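Local coordinates for protein queuine lyase ([Clostridium] spiroforme DSM 1552, PDB 6P78) that is a radical SAM C-N lyase that carries a [4Fe-4S] cluster and binds S-adenosylmethionine and queuine, probably cleaving the C-N bond to the cyclopentenediol of queuine, at residues Cys45-Cys50 with Val155-Ile160. Numbering follows the deposited sequence.
With SF4 (iron/sulfur cluster), chain B; SAM (S-adenosylmethionine), chain D.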
ATOM      1  N   CYS A  45      -9.733  -5.445   8.817  1.00 26.46           N
ATOM      2  CA  CYS A  45      -9.961  -5.039   7.430  1.00 26.27           C
ATOM      3  C   CYS A  45     -11.410  -5.316   7.021  1.00 24.94           C
ATOM      4  O   CYS A  45     -11.948  -6.395   7.292  1.00 28.01           O
ATOM      5  CB  CYS A  45      -8.985  -5.799   6.547  1.00 23.67           C
ATOM      6  SG  CYS A  45      -9.234  -5.485   4.803  1.00 24.69           S
ATOM      7  N   ILE A  46     -12.063  -4.324   6.404  1.00 26.48           N
ATOM      8  CA  ILE A  46     -13.495  -4.474   6.169  1.00 25.85           C
ATOM      9  C   ILE A  46     -13.751  -5.541   5.125  1.00 27.25           C
ATOM     10  O   ILE A  46     -14.841  -6.121   5.075  1.00 29.13           O
ATOM     11  CB  ILE A  46     -14.139  -3.135   5.768  1.00 33.81           C
ATOM     12  CG1 ILE A  46     -13.419  -2.530   4.564  1.00 47.24           C
ATOM     13  CG2 ILE A  46     -14.179  -2.198   6.974  1.00 49.84           C
ATOM     14  CD1 ILE A  46     -14.161  -2.679   3.257  1.00 54.74           C
ATOM     15  N   TRP A  47     -12.765  -5.818   4.275  1.00 26.95           N
ATOM     16  CA  TRP A  47     -12.905  -6.922   3.315  1.00 24.92           C
ATOM     17  C   TRP A  47     -12.323  -8.180   3.957  1.00 24.64           C
ATOM     18  O   TRP A  47     -13.058  -9.109   4.299  1.00 30.62           O
ATOM     19  CB  TRP A  47     -12.247  -6.553   1.984  1.00 24.84           C
ATOM     20  CG  TRP A  47     -12.275  -7.658   0.959  1.00 26.83           C
ATOM     21  CD1 TRP A  47     -11.189  -8.259   0.366  1.00 25.26           C
ATOM     22  CD2 TRP A  47     -13.432  -8.277   0.392  1.00 24.85           C
ATOM     23  NE1 TRP A  47     -11.608  -9.228  -0.516  1.00 22.94           N
ATOM     24  CE2 TRP A  47     -12.981  -9.261  -0.516  1.00 22.77           C
ATOM     25  CE3 TRP A  47     -14.809  -8.100   0.569  1.00 26.20           C
ATOM     26  CZ2 TRP A  47     -13.860 -10.056  -1.254  1.00 25.89           C
ATOM     27  CZ3 TRP A  47     -15.684  -8.898  -0.161  1.00 25.01           C
ATOM     28  CH2 TRP A  47     -15.206  -9.871  -1.060  1.00 31.56           C
ATOM     29  N   GLY A  48     -11.008  -8.210   4.143  1.00 25.94           N
ATOM     30  CA  GLY A  48     -10.388  -9.283   4.899  1.00 29.35           C
ATOM     31  C   GLY A  48     -10.394 -10.652   4.251  1.00 32.26           C
ATOM     32  O   GLY A  48     -10.074 -11.629   4.921  1.00 33.40           O
ATOM     33  N   LYS A  49     -10.725 -10.767   2.961  1.00 23.80           N
ATOM     34  CA  LYS A  49     -10.890 -12.081   2.345  1.00 26.28           C
ATOM     35  C   LYS A  49      -9.954 -12.322   1.163  1.00 26.97           C
ATOM     36  O   LYS A  49     -10.117 -13.315   0.444  1.00 26.59           O
ATOM     37  CB  LYS A  49     -12.352 -12.272   1.941  1.00 28.90           C
ATOM     38  CG  LYS A  49     -13.253 -12.321   3.164  1.00 31.08           C
ATOM     39  CD  LYS A  49     -14.649 -12.753   2.800  1.00 40.55           C
ATOM     40  CE  LYS A  49     -15.387 -11.635   2.106  1.00 46.78           C
ATOM     41  NZ  LYS A  49     -16.662 -12.118   1.492  1.00 52.72           N
ATOM     42  N   CYS A  50      -8.957 -11.475   0.967  1.00 26.18           N
ATOM     43  CA  CYS A  50      -8.001 -11.697  -0.116  1.00 25.88           C
ATOM     44  C   CYS A  50      -7.265 -13.011   0.123  1.00 26.12           C
ATOM     45  O   CYS A  50      -6.852 -13.312   1.242  1.00 26.84           O
ATOM     46  CB  CYS A  50      -7.035 -10.504  -0.194  1.00 24.57           C
ATOM     47  SG  CYS A  50      -7.877  -8.926  -0.574  1.00 24.15           S
ATOM     48  N   VAL A 155      -9.053 -15.231  -8.516  1.00 23.85           N
ATOM     49  CA  VAL A 155      -7.936 -15.939  -7.901  1.00 24.39           C
ATOM     50  C   VAL A 155      -7.505 -15.273  -6.601  1.00 25.62           C
ATOM     51  O   VAL A 155      -7.385 -15.931  -5.568  1.00 27.50           O
ATOM     52  CB  VAL A 155      -6.744 -16.051  -8.871  1.00 21.83           C
ATOM     53  CG1 VAL A 155      -5.625 -16.873  -8.234  1.00 27.15           C
ATOM     54  CG2 VAL A 155      -7.171 -16.676 -10.209  1.00 23.83           C
ATOM     55  N   LEU A 156      -7.257 -13.966  -6.641  1.00 20.31           N
ATOM     56  CA  LEU A 156      -6.780 -13.231  -5.470  1.00 22.48           C
ATOM     57  C   LEU A 156      -7.916 -12.745  -4.584  1.00 24.38           C
ATOM     58  O   LEU A 156      -7.649 -12.255  -3.479  1.00 23.77           O
ATOM     59  CB  LEU A 156      -5.941 -12.027  -5.913  1.00 20.20           C
ATOM     60  CG  LEU A 156      -4.750 -12.375  -6.825  1.00 24.49           C
ATOM     61  CD1 LEU A 156      -3.970 -11.124  -7.191  1.00 22.95           C
ATOM     62  CD2 LEU A 156      -3.846 -13.403  -6.152  1.00 23.88           C
ATOM     63  N   ASN A 157      -9.152 -12.835  -5.076  1.00 20.55           N
ATOM     64  CA  ASN A 157     -10.373 -12.500  -4.347  1.00 21.12           C
ATOM     65  C   ASN A 157     -10.329 -11.085  -3.771  1.00 21.12           C
ATOM     66  O   ASN A 157     -10.680 -10.856  -2.609  1.00 22.71           O
ATOM     67  CB  ASN A 157     -10.663 -13.522  -3.247  1.00 25.63           C
ATOM     68  CG  ASN A 157     -12.108 -13.457  -2.769  1.00 34.03           C
ATOM     69  OD1 ASN A 157     -13.033 -13.257  -3.568  1.00 31.90           O
ATOM     70  ND2 ASN A 157     -12.310 -13.603  -1.461  1.00 27.84           N
ATOM     71  N   LYS A 158      -9.953 -10.119  -4.609  1.00 22.54           N
ATOM     72  CA  LYS A 158      -9.813  -8.735  -4.122  1.00 20.63           C
ATOM     73  C   LYS A 158     -11.132  -7.973  -4.064  1.00 17.73           C
ATOM     74  O   LYS A 158     -11.220  -6.972  -3.350  1.00 19.86           O
ATOM     75  CB  LYS A 158      -8.877  -7.931  -5.024  1.00 18.55           C
ATOM     76  CG  LYS A 158      -7.438  -8.385  -5.056  1.00 22.84           C
ATOM     77  CD  LYS A 158      -6.685  -8.079  -3.773  1.00 19.72           C
ATOM     78  CE  LYS A 158      -6.954  -6.727  -3.192  1.00 22.43           C
ATOM     79  NZ  LYS A 158      -5.827  -6.338  -2.257  1.00 22.56           N
ATOM     80  N   ASN A 159     -12.143  -8.394  -4.826  1.00 19.97           N
ATOM     81  CA  ASN A 159     -13.393  -7.642  -4.975  1.00 16.91           C
ATOM     82  C   ASN A 159     -13.112  -6.186  -5.368  1.00 18.53           C
ATOM     83  O   ASN A 159     -13.550  -5.235  -4.720  1.00 19.38           O
ATOM     84  CB  ASN A 159     -14.243  -7.736  -3.707  1.00 19.85           C
ATOM     85  CG  ASN A 159     -15.645  -7.151  -3.879  1.00 25.10           C
ATOM     86  OD1 ASN A 159     -16.118  -6.930  -5.004  1.00 26.08           O
ATOM     87  ND2 ASN A 159     -16.311  -6.883  -2.758  1.00 23.48           N
ATOM     88  N   ILE A 160     -12.406  -6.024  -6.492  1.00 17.00           N
ATOM     89  CA  ILE A 160     -12.067  -4.706  -7.023  1.00 17.28           C
ATOM     90  C   ILE A 160     -12.597  -4.647  -8.443  1.00 21.81           C
ATOM     91  O   ILE A 160     -12.067  -5.327  -9.331  1.00 20.73           O
ATOM     92  CB  ILE A 160     -10.556  -4.446  -6.990  1.00 19.12           C
ATOM     93  CG1 ILE A 160     -10.050  -4.325  -5.544  1.00 17.23           C
ATOM     94  CG2 ILE A 160     -10.182  -3.174  -7.790  1.00 19.34           C
ATOM     95  CD1 ILE A 160      -8.501  -4.320  -5.471  1.00 20.25           C
TER
HETATM   96 FE1  SF4 B 501      -7.446  -6.515   3.561  1.00 20.15          FE
HETATM   97 FE2  SF4 B 501      -5.863  -5.348   1.652  1.00 23.73          FE
HETATM   98 FE3  SF4 B 501      -7.052  -7.707   1.193  1.00 21.41          FE
HETATM   99 FE4  SF4 B 501      -5.157  -7.681   3.007  1.00 21.58          FE
HETATM  100  S1  SF4 B 501      -4.834  -7.180   0.772  1.00 20.82           S
HETATM  101  S2  SF4 B 501      -7.192  -8.720   3.258  1.00 23.61           S
HETATM  102  S3  SF4 B 501      -5.366  -5.634   3.933  1.00 24.28           S
HETATM  103  S4  SF4 B 501      -8.087  -5.781   1.477  1.00 23.92           S
HETATM  104  N   SAM D 503      -6.122  -2.962   1.941  1.00 31.06           N
HETATM  105  CA  SAM D 503      -5.722  -2.159   0.798  1.00 29.12           C
HETATM  106  C   SAM D 503      -5.968  -2.935  -0.489  1.00 26.07           C
HETATM  107  O   SAM D 503      -6.295  -2.339  -1.518  1.00 25.21           O
HETATM  108  OXT SAM D 503      -5.889  -4.171  -0.509  1.00 27.16           O
HETATM  109  CB  SAM D 503      -4.260  -1.745   0.945  1.00 38.96           C
HETATM  110  CG  SAM D 503      -3.190  -2.693   0.398  1.00 52.96           C
HETATM  111  SD  SAM D 503      -2.645  -4.026   1.505  1.00 61.25           S
HETATM  112  CE  SAM D 503      -2.712  -3.218   3.130  1.00 53.93           C
HETATM  113  C5' SAM D 503      -0.838  -4.143   1.268  1.00 50.84           C
HETATM  114  C4' SAM D 503      -0.229  -4.695  -0.042  1.00 37.62           C
HETATM  115  O4' SAM D 503       0.852  -5.581   0.224  1.00 36.24           O
HETATM  116  C3' SAM D 503      -1.161  -5.491  -0.951  1.00 31.12           C
HETATM  117  O3' SAM D 503      -1.947  -4.653  -1.778  1.00 29.40           O
HETATM  118  C2' SAM D 503      -0.182  -6.333  -1.757  1.00 28.00           C
HETATM  119  O2' SAM D 503       0.223  -5.623  -2.934  1.00 31.01           O
HETATM  120  C1' SAM D 503       1.024  -6.499  -0.833  1.00 31.32           C
HETATM  121  N9  SAM D 503       1.166  -7.897  -0.328  1.00 29.22           N
HETATM  122  C8  SAM D 503       0.323  -8.613   0.497  1.00 27.37           C
HETATM  123  N7  SAM D 503       0.831  -9.851   0.690  1.00 27.68           N
HETATM  124  C5  SAM D 503       1.996  -9.940  -0.000  1.00 27.49           C
HETATM  125  C6  SAM D 503       2.922 -10.963  -0.177  1.00 26.80           C
HETATM  126  N6  SAM D 503       2.762 -12.141   0.414  1.00 27.96           N
HETATM  127  N1  SAM D 503       4.026 -10.743  -0.963  1.00 26.22           N
HETATM  128  C2  SAM D 503       4.209  -9.537  -1.598  1.00 22.14           C
HETATM  129  N3  SAM D 503       3.304  -8.528  -1.431  1.00 29.05           N
HETATM  130  C4  SAM D 503       2.212  -8.721  -0.635  1.00 26.89           C
HETATM  131  O   HOH W   1     -15.332 -13.924  -0.663  1.00 48.17           O
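Trp47 reaches across to Asn157 and hands the indole N-H to a backbone carbonyl: NE1 donates to Asn157 O at 2.8 Å, nearly in the plane of both ring and carbonyl. One face of the Trp47 six-membered ring carries Asn159, whose CB makes a CH-pi contact 3.6 Å from the centroid and whose ND2 lies over CZ3; Lys49 CE sits over the rim of the opposite face. Asn157 answers with its amide, ND2 bonding Lys49 O at 2.9 Å from above that carbonyl's plane, while a water links the same ND2 to Lys49 NZ. Lys158 is the chain to follow. Its CB leads away from 45-50, but bends at chi2 (-72°) and chi3 (-42°) turn the chain back and lay CD and CE against Cys50 SG, Lys158 CD at 3.5 Å. At the tip, Lys158 NZ donates to OXT of S-adenosylmethionine at 2.8 Å and forms a salt bridge with Glu145. Lys158 NZ also sits 3.3 Å from S1 of the cluster. Its positive charge probably steadies the carboxylate which, with the amino group of S-adenosylmethionine, chelates the iron that no cysteine binds. Cys45, Cys50 and Cys53 form the CX4CX2C loop, a variant of the radical SAM cluster motif.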